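PDB 6GZF: glutathione S-transferase from Natrialba magadii ATCC 43099, which probably catalyses glutathione-dependent transfer and reduction reactions as a Xi class glutathione transferase, a class related to glutathionyl-hydroquinone reductases. Local coordinates for residues E295-Y298 with T299-D303; T202-E205 with P206-A210; R155-D158 with T159-E163; Q50-A53 with G54-H57; E15-D19 with A20-T24. All coordinates share one frame; numbering follows the deposited sequence.

Interaction 1 (E295-Y298 with T299-D303)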
# COMPACT_ATOMS: atom_id res chain seq x y z
N GLU A 295 -10.57 4.30 9.26
CA GLU A 295 -10.15 4.28 10.66
C GLU A 295 -9.98 2.86 11.17
O GLU A 295 -9.05 2.56 11.91
CB GLU A 295 -11.16 5.03 11.54
CG GLU A 295 -10.74 5.12 13.00
CD GLU A 295 -11.81 5.73 13.89
OE1 GLU A 295 -12.76 6.32 13.35
OE2 GLU A 295 -11.68 5.62 15.12
N HIS A 296 -10.89 1.98 10.76
CA HIS A 296 -10.85 0.59 11.20
C HIS A 296 -9.62 -0.13 10.66
O HIS A 296 -8.78 -0.61 11.41
CB HIS A 296 -12.11 -0.15 10.77
CG HIS A 296 -12.09 -1.62 11.06
ND1 HIS A 296 -12.36 -2.14 12.31
CD2 HIS A 296 -11.83 -2.68 10.26
CE1 HIS A 296 -12.26 -3.45 12.27
NE2 HIS A 296 -11.94 -3.81 11.04
N TYR A 297 -9.51 -0.21 9.34
CA TYR A 297 -8.47 -1.03 8.72
C TYR A 297 -7.05 -0.54 9.00
O TYR A 297 -6.12 -1.34 9.04
CB TYR A 297 -8.71 -1.11 7.22
CG TYR A 297 -9.86 -2.01 6.85
CD1 TYR A 297 -11.17 -1.56 6.93
CD2 TYR A 297 -9.64 -3.32 6.44
CE1 TYR A 297 -12.22 -2.39 6.60
CE2 TYR A 297 -10.69 -4.15 6.11
CZ TYR A 297 -11.98 -3.68 6.20
OH TYR A 297 -13.03 -4.51 5.87
N TYR A 298 -6.88 0.76 9.21
CA TYR A 298 -5.54 1.31 9.39
C TYR A 298 -5.09 1.39 10.85
O TYR A 298 -3.89 1.52 11.11
CB TYR A 298 -5.44 2.70 8.74
CG TYR A 298 -5.32 2.66 7.23
CD1 TYR A 298 -4.12 2.31 6.63
CD2 TYR A 298 -6.39 2.98 6.42
CE1 TYR A 298 -3.99 2.28 5.25
CE2 TYR A 298 -6.28 2.95 5.04
CZ TYR A 298 -5.08 2.60 4.46
OH TYR A 298 -4.96 2.57 3.09
N THR A 299 -6.02 1.31 11.79
CA THR A 299 -5.66 1.44 13.21
C THR A 299 -6.04 0.24 14.07
O THR A 299 -5.70 0.20 15.26
CB THR A 299 -6.31 2.69 13.84
OG1 THR A 299 -7.71 2.46 14.05
CG2 THR A 299 -6.13 3.91 12.94
N THR A 300 -6.72 -0.74 13.49
CA THR A 300 -7.18 -1.90 14.26
C THR A 300 -6.28 -3.11 13.98
O THR A 300 -6.28 -4.10 14.72
CB THR A 300 -8.69 -2.21 13.93
OG1 THR A 300 -9.52 -1.41 14.78
CG2 THR A 300 -9.07 -3.67 14.12
N HIS A 301 -5.46 -3.01 12.94
CA HIS A 301 -4.54 -4.09 12.57
C HIS A 301 -3.08 -3.75 12.90
O HIS A 301 -2.38 -3.16 12.08
CB HIS A 301 -4.66 -4.40 11.08
CG HIS A 301 -6.04 -4.83 10.66
ND1 HIS A 301 -6.40 -4.97 9.34
CD2 HIS A 301 -7.14 -5.13 11.39
CE1 HIS A 301 -7.66 -5.35 9.27
NE2 HIS A 301 -8.13 -5.46 10.50
N PRO A 302 -2.62 -4.12 14.11
CA PRO A 302 -1.26 -3.80 14.55
C PRO A 302 -0.17 -4.55 13.77
O PRO A 302 0.88 -3.97 13.50
CB PRO A 302 -1.25 -4.24 16.02
CG PRO A 302 -2.69 -4.32 16.41
CD PRO A 302 -3.39 -4.78 15.18
N ASP A 303 -0.42 -5.80 13.42
CA ASP A 303 0.60 -6.61 12.75
C ASP A 303 0.63 -6.37 11.24
O ASP A 303 1.45 -6.96 10.53
CB ASP A 303 0.37 -8.10 13.03
CG ASP A 303 1.10 -8.57 14.27
OD1 ASP A 303 1.28 -7.76 15.20
OD2 ASP A 303 1.49 -9.76 14.31
O HOH W 1 -8.89 4.52 15.58

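Interaction 2 (T202-E205 with P206-A210)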
# COMPACT_ATOMS: atom_id res chain seq x y z
N THR A 202 0.99 -14.48 5.56
CA THR A 202 2.18 -14.55 6.40
C THR A 202 3.37 -15.13 5.64
O THR A 202 4.51 -15.02 6.08
CB THR A 202 1.92 -15.39 7.67
OG1 THR A 202 2.93 -15.11 8.65
CG2 THR A 202 1.91 -16.87 7.34
N GLU A 203 3.09 -15.75 4.50
CA GLU A 203 4.14 -16.29 3.64
C GLU A 203 3.98 -15.74 2.23
O GLU A 203 2.92 -15.25 1.86
CB GLU A 203 4.09 -17.82 3.64
CG GLU A 203 4.31 -18.46 5.00
CD GLU A 203 4.03 -19.95 5.00
OE1 GLU A 203 3.02 -20.36 4.40
OE2 GLU A 203 4.82 -20.70 5.60
N GLN A 204 5.05 -15.83 1.44
CA GLN A 204 5.06 -15.21 0.11
C GLN A 204 4.14 -15.93 -0.88
O GLN A 204 3.35 -15.29 -1.57
CB GLN A 204 6.48 -15.17 -0.44
CG GLN A 204 6.61 -14.38 -1.74
CD GLN A 204 6.20 -12.93 -1.57
OE1 GLN A 204 6.61 -12.26 -0.63
NE2 GLN A 204 5.38 -12.44 -2.50
N GLU A 205 4.26 -17.25 -0.96
CA GLU A 205 3.48 -18.04 -1.91
C GLU A 205 1.95 -17.90 -1.73
O GLU A 205 1.25 -17.76 -2.72
CB GLU A 205 3.88 -19.52 -1.83
CG GLU A 205 5.38 -19.76 -1.73
CD GLU A 205 5.87 -20.79 -2.72
OE1 GLU A 205 6.25 -21.90 -2.29
OE2 GLU A 205 5.89 -20.49 -3.93
N PRO A 206 1.44 -17.93 -0.48
CA PRO A 206 -0.00 -17.67 -0.34
C PRO A 206 -0.42 -16.28 -0.82
O PRO A 206 -1.47 -16.15 -1.45
CB PRO A 206 -0.24 -17.81 1.16
CG PRO A 206 0.84 -18.72 1.62
CD PRO A 206 2.03 -18.37 0.79
N TYR A 207 0.39 -15.27 -0.53
CA TYR A 207 0.12 -13.91 -0.99
C TYR A 207 0.09 -13.85 -2.51
O TYR A 207 -0.81 -13.23 -3.09
CB TYR A 207 1.17 -12.93 -0.45
CG TYR A 207 1.13 -11.57 -1.10
CD1 TYR A 207 0.30 -10.57 -0.61
CD2 TYR A 207 1.95 -11.27 -2.18
CE1 TYR A 207 0.27 -9.32 -1.20
CE2 TYR A 207 1.92 -10.02 -2.78
CZ TYR A 207 1.08 -9.05 -2.28
OH TYR A 207 1.05 -7.81 -2.87
N ASP A 208 1.07 -14.48 -3.15
CA ASP A 208 1.19 -14.47 -4.60
C ASP A 208 -0.06 -15.02 -5.28
O ASP A 208 -0.56 -14.45 -6.24
CB ASP A 208 2.42 -15.27 -5.04
CG ASP A 208 3.72 -14.64 -4.58
OD1 ASP A 208 3.74 -13.41 -4.36
OD2 ASP A 208 4.72 -15.37 -4.43
N GLU A 209 -0.56 -16.14 -4.76
CA GLU A 209 -1.77 -16.76 -5.31
C GLU A 209 -2.99 -15.89 -5.07
O GLU A 209 -3.83 -15.72 -5.95
CB GLU A 209 -1.99 -18.14 -4.69
CG GLU A 209 -0.96 -19.18 -5.10
CD GLU A 209 -1.13 -20.49 -4.34
OE1 GLU A 209 -2.27 -20.80 -3.94
OE2 GLU A 209 -0.12 -21.20 -4.15
N ALA A 210 -3.09 -15.33 -3.86
CA ALA A 210 -4.22 -14.49 -3.49
C ALA A 210 -4.31 -13.25 -4.36
O ALA A 210 -5.41 -12.80 -4.70
CB ALA A 210 -4.13 -14.10 -2.02

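Interaction 3 (R155-D158 with T159-E163)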
# COMPACT_ATOMS: atom_id res chain seq x y z
N ARG A 155 -30.15 -12.15 1.80
CA ARG A 155 -31.14 -12.93 1.08
C ARG A 155 -32.53 -12.85 1.72
O ARG A 155 -33.52 -12.60 1.04
CB ARG A 155 -30.71 -14.39 0.97
CG ARG A 155 -31.75 -15.32 0.36
CD ARG A 155 -32.09 -14.90 -1.06
NE ARG A 155 -30.92 -14.92 -1.94
CZ ARG A 155 -30.48 -16.01 -2.57
NH1 ARG A 155 -29.41 -15.94 -3.34
NH2 ARG A 155 -31.12 -17.16 -2.42
N MET A 156 -32.59 -13.05 3.03
CA MET A 156 -33.88 -13.04 3.72
C MET A 156 -34.45 -11.63 3.83
O MET A 156 -35.67 -11.45 3.88
CB MET A 156 -33.75 -13.69 5.10
CG MET A 156 -32.93 -12.91 6.12
SD MET A 156 -32.81 -13.79 7.69
CE MET A 156 -31.60 -15.05 7.29
N PHE A 157 -33.57 -10.63 3.88
CA PHE A 157 -34.01 -9.23 3.77
C PHE A 157 -34.69 -9.02 2.42
O PHE A 157 -35.63 -8.24 2.30
CB PHE A 157 -32.83 -8.26 3.90
CG PHE A 157 -32.45 -7.95 5.32
CD1 PHE A 157 -32.98 -8.66 6.38
CD2 PHE A 157 -31.55 -6.93 5.59
CE1 PHE A 157 -32.62 -8.36 7.68
CE2 PHE A 157 -31.19 -6.62 6.89
CZ PHE A 157 -31.72 -7.34 7.93
N ASP A 158 -34.18 -9.73 1.42
CA ASP A 158 -34.59 -9.55 0.04
C ASP A 158 -35.90 -10.26 -0.30
O ASP A 158 -36.74 -9.71 -1.00
CB ASP A 158 -33.47 -10.05 -0.88
CG ASP A 158 -33.64 -9.60 -2.31
OD1 ASP A 158 -34.35 -8.60 -2.55
OD2 ASP A 158 -33.04 -10.23 -3.20
N THR A 159 -36.07 -11.47 0.20
CA THR A 159 -37.16 -12.33 -0.27
C THR A 159 -38.25 -12.63 0.76
O THR A 159 -39.24 -13.28 0.44
CB THR A 159 -36.61 -13.67 -0.78
OG1 THR A 159 -35.97 -14.37 0.30
CG2 THR A 159 -35.61 -13.45 -1.90
N GLU A 160 -38.07 -12.16 2.00
CA GLU A 160 -38.97 -12.58 3.07
C GLU A 160 -39.72 -11.43 3.76
O GLU A 160 -40.70 -11.67 4.48
CB GLU A 160 -38.19 -13.37 4.12
CG GLU A 160 -37.39 -14.54 3.55
CD GLU A 160 -38.26 -15.56 2.85
OE1 GLU A 160 -39.06 -16.24 3.53
OE2 GLU A 160 -38.15 -15.70 1.61
N PHE A 161 -39.28 -10.20 3.55
CA PHE A 161 -39.89 -9.05 4.21
C PHE A 161 -40.70 -8.17 3.26
O PHE A 161 -40.73 -6.95 3.41
CB PHE A 161 -38.82 -8.20 4.90
CG PHE A 161 -38.24 -8.82 6.14
CD1 PHE A 161 -37.15 -9.67 6.06
CD2 PHE A 161 -38.78 -8.55 7.38
CE1 PHE A 161 -36.61 -10.25 7.19
CE2 PHE A 161 -38.25 -9.13 8.52
CZ PHE A 161 -37.17 -9.97 8.43
N ASP A 162 -41.37 -8.79 2.29
CA ASP A 162 -42.11 -8.05 1.27
C ASP A 162 -43.30 -7.28 1.83
O ASP A 162 -43.74 -6.29 1.24
CB ASP A 162 -42.59 -9.00 0.16
CG ASP A 162 -41.54 -9.23 -0.91
OD1 ASP A 162 -40.72 -8.31 -1.14
OD2 ASP A 162 -41.53 -10.32 -1.51
N GLU A 163 -43.83 -7.74 2.96
CA GLU A 163 -45.01 -7.13 3.55
C GLU A 163 -44.70 -5.78 4.18
O GLU A 163 -45.58 -4.93 4.33
CB GLU A 163 -45.62 -8.07 4.60
CG GLU A 163 -46.92 -7.59 5.21
CD GLU A 163 -47.62 -8.67 6.01
OE1 GLU A 163 -47.48 -9.86 5.66
OE2 GLU A 163 -48.32 -8.33 6.99
O HOH W 2 -38.36 -8.26 1.35

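Interaction 4 (Q50-A53 with G54-H57)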
# COMPACT_ATOMS: atom_id res chain seq x y z
N GLN A 50 -40.92 -15.74 12.02
CA GLN A 50 -41.74 -15.12 10.99
C GLN A 50 -41.42 -13.63 10.88
O GLN A 50 -41.07 -13.00 11.88
CB GLN A 50 -43.22 -15.34 11.27
CG GLN A 50 -43.83 -16.48 10.48
CD GLN A 50 -45.02 -17.12 11.18
OE1 GLN A 50 -46.17 -16.88 10.82
NE2 GLN A 50 -44.73 -17.95 12.18
N PRO A 51 -41.53 -13.07 9.67
CA PRO A 51 -41.24 -11.65 9.46
C PRO A 51 -42.29 -10.73 10.09
O PRO A 51 -43.45 -10.74 9.69
CB PRO A 51 -41.25 -11.51 7.93
CG PRO A 51 -42.11 -12.63 7.46
CD PRO A 51 -41.86 -13.76 8.41
N GLU A 52 -41.87 -9.95 11.08
CA GLU A 52 -42.74 -8.96 11.69
C GLU A 52 -42.23 -7.54 11.42
O GLU A 52 -41.14 -7.36 10.88
CB GLU A 52 -42.87 -9.20 13.20
CG GLU A 52 -43.57 -10.50 13.56
CD GLU A 52 -43.81 -10.64 15.05
OE1 GLU A 52 -43.80 -11.78 15.55
OE2 GLU A 52 -44.00 -9.60 15.72
N ALA A 53 -43.01 -6.55 11.82
CA ALA A 53 -42.73 -5.16 11.47
C ALA A 53 -41.76 -4.47 12.43
O ALA A 53 -41.00 -3.61 12.03
CB ALA A 53 -44.02 -4.37 11.38
N GLY A 54 -41.80 -4.85 13.71
CA GLY A 54 -40.93 -4.23 14.69
C GLY A 54 -40.34 -5.24 15.65
O GLY A 54 -40.52 -5.14 16.86
N ARG A 55 -39.62 -6.21 15.09
CA ARG A 55 -39.15 -7.34 15.87
C ARG A 55 -37.64 -7.56 15.79
O ARG A 55 -36.97 -7.70 16.81
CB ARG A 55 -39.88 -8.61 15.42
CG ARG A 55 -39.48 -9.85 16.18
CD ARG A 55 -40.19 -11.08 15.64
NE ARG A 55 -39.75 -12.30 16.32
CZ ARG A 55 -40.21 -13.51 16.05
NH1 ARG A 55 -41.14 -13.68 15.13
NH2 ARG A 55 -39.75 -14.56 16.72
N TYR A 56 -37.11 -7.59 14.57
CA TYR A 56 -35.72 -7.97 14.36
C TYR A 56 -34.77 -6.77 14.37
O TYR A 56 -35.05 -5.73 13.78
CB TYR A 56 -35.58 -8.74 13.05
CG TYR A 56 -36.45 -9.97 12.98
CD1 TYR A 56 -36.04 -11.16 13.56
CD2 TYR A 56 -37.68 -9.94 12.34
CE1 TYR A 56 -36.84 -12.29 13.51
CE2 TYR A 56 -38.49 -11.07 12.28
CZ TYR A 56 -38.06 -12.24 12.87
OH TYR A 56 -38.85 -13.37 12.82
N HIS A 57 -33.65 -6.93 15.06
CA HIS A 57 -32.66 -5.86 15.20
C HIS A 57 -31.35 -6.24 14.51
O HIS A 57 -30.96 -7.41 14.51
CB HIS A 57 -32.42 -5.55 16.68
CG HIS A 57 -31.59 -4.33 16.92
ND1 HIS A 57 -32.06 -3.06 16.65
CD2 HIS A 57 -30.34 -4.18 17.41
CE1 HIS A 57 -31.12 -2.18 16.96
NE2 HIS A 57 -30.07 -2.83 17.42
O HOH W 3 -38.55 -6.56 12.38

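Interaction 5 (E15-D19 with A20-T24)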
# COMPACT_ATOMS: atom_id res chain seq x y z
N GLU A 15 -16.17 -18.12 26.98
CA GLU A 15 -15.10 -17.37 27.63
C GLU A 15 -14.27 -16.56 26.65
O GLU A 15 -13.78 -17.09 25.64
CB GLU A 15 -14.19 -18.32 28.42
CG GLU A 15 -14.89 -19.03 29.56
CD GLU A 15 -15.23 -18.10 30.71
OE1 GLU A 15 -14.45 -17.16 30.96
OE2 GLU A 15 -16.28 -18.30 31.35
N TRP A 16 -14.11 -15.27 26.94
CA TRP A 16 -13.31 -14.38 26.11
C TRP A 16 -11.82 -14.66 26.30
O TRP A 16 -11.33 -14.70 27.43
CB TRP A 16 -13.63 -12.92 26.45
CG TRP A 16 -13.06 -11.91 25.50
CD1 TRP A 16 -12.16 -10.93 25.80
CD2 TRP A 16 -13.36 -11.77 24.10
NE1 TRP A 16 -11.87 -10.19 24.68
CE2 TRP A 16 -12.60 -10.68 23.62
CE3 TRP A 16 -14.19 -12.45 23.22
CZ2 TRP A 16 -12.65 -10.27 22.29
CZ3 TRP A 16 -14.24 -12.04 21.90
CH2 TRP A 16 -13.47 -10.96 21.45
N ARG A 17 -11.12 -14.87 25.19
CA ARG A 17 -9.68 -15.10 25.23
C ARG A 17 -8.96 -14.24 24.20
O ARG A 17 -9.53 -13.89 23.17
CB ARG A 17 -9.35 -16.57 24.98
CG ARG A 17 -10.07 -17.56 25.88
CD ARG A 17 -9.24 -18.84 26.00
NE ARG A 17 -9.85 -19.82 26.90
CZ ARG A 17 -9.88 -21.13 26.66
NH1 ARG A 17 -9.32 -21.61 25.55
NH2 ARG A 17 -10.46 -21.96 27.52
N THR A 18 -7.70 -13.91 24.48
CA THR A 18 -6.88 -13.17 23.54
C THR A 18 -6.34 -14.11 22.47
O THR A 18 -6.13 -13.70 21.32
CB THR A 18 -5.72 -12.44 24.24
OG1 THR A 18 -6.16 -11.95 25.51
CG2 THR A 18 -5.22 -11.28 23.39
N ASP A 19 -6.12 -15.36 22.85
CA ASP A 19 -5.71 -16.41 21.91
C ASP A 19 -5.85 -17.78 22.57
O ASP A 19 -5.62 -17.94 23.76
CB ASP A 19 -4.27 -16.19 21.44
CG ASP A 19 -3.89 -17.07 20.26
OD1 ASP A 19 -4.43 -18.20 20.13
OD2 ASP A 19 -3.05 -16.64 19.44
N ALA A 20 -6.23 -18.77 21.76
CA ALA A 20 -6.29 -20.16 22.20
C ALA A 20 -5.38 -21.00 21.32
O ALA A 20 -5.79 -21.48 20.26
CB ALA A 20 -7.72 -20.68 22.16
N HIS A 21 -4.13 -21.18 21.76
CA HIS A 21 -3.09 -21.78 20.94
C HIS A 21 -3.40 -23.20 20.46
O HIS A 21 -2.95 -23.60 19.39
CB HIS A 21 -1.76 -21.78 21.71
CG HIS A 21 -1.22 -20.41 21.97
ND1 HIS A 21 -0.56 -19.68 21.01
CD2 HIS A 21 -1.23 -19.65 23.08
CE1 HIS A 21 -0.19 -18.52 21.52
NE2 HIS A 21 -0.58 -18.47 22.78
N GLU A 22 -4.16 -23.95 21.24
CA GLU A 22 -4.47 -25.33 20.89
C GLU A 22 -5.44 -25.42 19.71
O GLU A 22 -5.64 -26.50 19.15
CB GLU A 22 -5.04 -26.08 22.09
CG GLU A 22 -6.50 -25.77 22.40
CD GLU A 22 -6.67 -24.55 23.28
OE1 GLU A 22 -5.64 -23.96 23.68
OE2 GLU A 22 -7.83 -24.19 23.58
N LEU A 23 -6.03 -24.29 19.34
CA LEU A 23 -7.00 -24.25 18.26
C LEU A 23 -6.55 -23.38 17.09
O LEU A 23 -7.34 -23.09 16.19
CB LEU A 23 -8.35 -23.75 18.78
CG LEU A 23 -8.99 -24.48 19.96
CD1 LEU A 23 -10.22 -23.72 20.44
CD2 LEU A 23 -9.35 -25.91 19.58
N THR A 24 -5.29 -22.95 17.10
CA THR A 24 -4.83 -21.98 16.12
C THR A 24 -3.62 -22.42 15.30
O THR A 24 -2.95 -21.60 14.67
CB THR A 24 -4.47 -20.64 16.80
OG1 THR A 24 -3.48 -20.86 17.81
CG2 THR A 24 -5.70 -20.01 17.42

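Interaction 1 (E295-Y298 with T299-D303)
Thr300 lays its CB over one face of the His296 imidazole, 4.3 Å from the ring centroid, with methyl CG2 beside CE1. This is the buried, close-packed side of the end of helix 290-299. For His296, chi1 of 174° puts CG anti to the backbone N and carries the ring outward, beside Thr300 and His301. Its NE2 comes within 4.2 Å of His301 NE2; the two ring planes meet obliquely at 77°. His301 also runs alongside Tyr297, both pointing the same way, with Tyr297 CD2 4.0 Å from His301 CE1. Pro90 and His257 take up the ND1 atoms of His296 and His301, which helps fix both rings. The last turn closes through Thr300 N to His296 O at 2.9 Å.

The other side is looser and wet. Thr299 OG1 donates to Glu295 O, and one water donates to that same hydroxyl and, at 3.0 Å, to Glu295 OE2, which also pairs with Lys103.

Tyr297, predicted to lower the pKa of the predicted nucleophile Cys64, bonds through OH to Tyr196, the predicted proton donor/acceptor. The His296 ring meets Trp97, a predicted glutathione-binding residue. The aromatic cluster of His296, Tyr297 and His301 probably forms part of a glutathione transferase active-site wall.

Interaction 2 (T202-E205 with P206-A210)
Gln204 and Asp208, one helical turn apart, are joined by a hydrogen bond from Gln204 NE2 to Asp208 OD1 at 2.7 Å. The amide donates nearly within its own plane and meets the syn side of the carboxylate, the two planes being turned 40° apart. Gln204 gets there by a kink at chi2 (60°), which turns the amide forward along the helix, toward Asp208; its OE1 is then held by the backbone N of Val310 of the second subunit.

Beneath this side-chain link run the first backbone bonds of helix 204-224. Asp208 N donates to Gln204 O at 2.9 Å and Glu209 N to Glu205 O at 3.2 Å, while Tyr207 N to Glu203 O is weak. Glu203 is the N-cap residue. Pro206 suits this first turn, where its missing N-H costs no helical bond, and its CD packs 3.6 Å from Glu203 CB. Glu205, Asp208 and Glu209 gather negative charge at the start of the helix, an arrangement the helix dipole would probably favour.

Gln204 NE2 also comes obliquely to the ring of the buried Tyr207, 3.6 Å from CD2. The tyrosine hydroxyl bonds to Met259 O and to Arg312 N of the second subunit. Tyr207 packs on Ala198 and Ala210 on Arg197 and Ala198, so the beginning of helix 204-224 lies against helix 194-199.

Interaction 3 (R155-D158 with T159-E163)
Thr159 closes the last turn onto Arg155, its N donating to Arg155 O at 2.9 Å. Its OG1 lies between that same carbonyl oxygen and Glu160 OE2. Methyl CG2 rests 3.9 Å from Arg155 CD, where the arginine chain bends at chi2 and chi3; the guanidinium goes on to salt bridges with Asp181 and Glu238.

Glu160 is the first residue to leave helical backbone angles. Its N makes only a weak bond to Met156 O, and its CG lies 4.0 Å from Met156 CB before OE1 turns to the backbone N of Asp43. Helix 150-159 ends here. It follows the four-stranded sheet of the thioredoxin-like domain, and the chain now sets out toward helix 177-192.

Phe161 turns its ring back against the last helical turn. The edge of the Phe157 ring points at its face in an offset edge-to-face pair, the planes at 87°. The nearest atoms of the two rings are Phe157 CD1 and Phe161 CE1, 4.0 Å apart. Met156 O meets the Phe161 ring at its edge, in plane, 3.2 Å from CD1. Phe157 packs on Leu137 of the sheet and Thr73 of helix 65-77. A water lies 2.9 Å from Phe157 O and accepts weakly from Phe161 N. Asp162 OD1 ends 4.2 Å from Asp158 O, and Asp162 OD1 makes a long, weak ion pair with Lys77.

Interaction 4 (Q50-A53 with G54-H57)
Tyr56 reaches back across the turn to Gln50, its OH donating to the Gln50 carbonyl oxygen. The refined separation is very short, and at this resolution its exact value is doubtful. The turn leads into strand 56-60, an inner strand of the mixed four-stranded sheet in the thioredoxin-like domain. Gln50 O lies in the plane of the phenol, at the ring edge, and Pro51 CA borders the same edge, 4.0 Å from Tyr56 CE2.

Glu52 and Arg55 make the second pair of the first shell. Glu52 OE1 and Arg55 NH1 form a salt bridge at 3.3 Å, a rather open one with the carboxylate and guanidinium planes 55° apart. Their aliphatic parts touch as well: Glu52 CB lies 3.8 Å from Arg55 CB, and the carboxylate carbon CD of Glu52 is 3.7 Å from Arg55 CD. Arg55 is stretched out along its whole length (chi1 -179°), which carries CD over one face of the Tyr56 ring, 3.6 Å above the plane, and puts the tyrosine hydroxyl against one face of the guanidinium.

Further out, Asp139 takes Arg55 NE in a second salt bridge, so two acids share the guanidinium. The Tyr56 ring is packed by Leu137 and Asp139 of the neighbouring antiparallel strand 136-139, and by Val41 and Phe49 from the preceding loop. Ala53 and Gly54 form the exposed bend, where a crystal neighbour touches them. Inside the bend, one water donates to Glu52 O at 3.1 Å and accepts from Tyr56 N at 2.8 Å.

Interaction 5 (E15-D19 with A20-T24)
Asp19 lays its carboxylate over one face of the His21 imidazole, the two planes only 17° apart and Asp19 CG 4.2 Å above the ring, offset toward its rim. The nearest side-chain atoms are Asp19 OD2 and His21 CE1 at 4.0 Å. Asp19 CG stands opposite the backbone N (chi1 -168°), which throws the carboxylate forward over the next residues of the chain. Its other oxygen, OD1, faces Thr24, lying 3.5 Å from methyl CG2.

Two residues earlier, Arg17 makes the charged part of the contact. Its extended chain brings NH1 to Glu22 OE2 in a loose salt bridge of 3.6 Å, the oxygen arriving at the guanidinium edge and in its plane. The two flat groups are turned 62° from each other, and Ala20 CB fills in at that same edge, 3.9 Å from NH1. Glu22, like His21 and Leu23, touches a crystal neighbour, so the lattice may influence how these exposed groups lie.

A short 3-10 segment, residues 21-23, gives the bend its shape. Leu23 N donates to Ala20 O at 3.0 Å, and Thr24 OG1 to His21 O at 3.2 Å, approaching from above the carbonyl plane.

Strand 15-17 pairs with strand 10-12 in a small antiparallel sheet, Arg17 bonding through its backbone to Met10. The buried methyl of Ala20 and the side chain of Thr24 both pack on Met10, so the turn folds back over strand 10-12, while Trp16 touches Val132 of the predicted glutathione site.

Interaction 1 is the buried contact and interaction 3 is partly buried; interactions 2, 4 and 5 lie at the surface. Interactions 1 and 3 both finish a helix with aromatic rings packed at its last turn, whereas interaction 2 starts one and relies on an amide-carboxylate bond. Salt bridges mark the turns of interactions 4 and 5, next to different sheets. Interactions 3 and 4 touch directly, Phe161 packing on Pro51 and Tyr56, and so join the end of helix 150-159 to the turn before strand 56-60. Interactions 1 and 2, with centres about 21 Å apart in the helical C-terminal domain, both meet the second subunit.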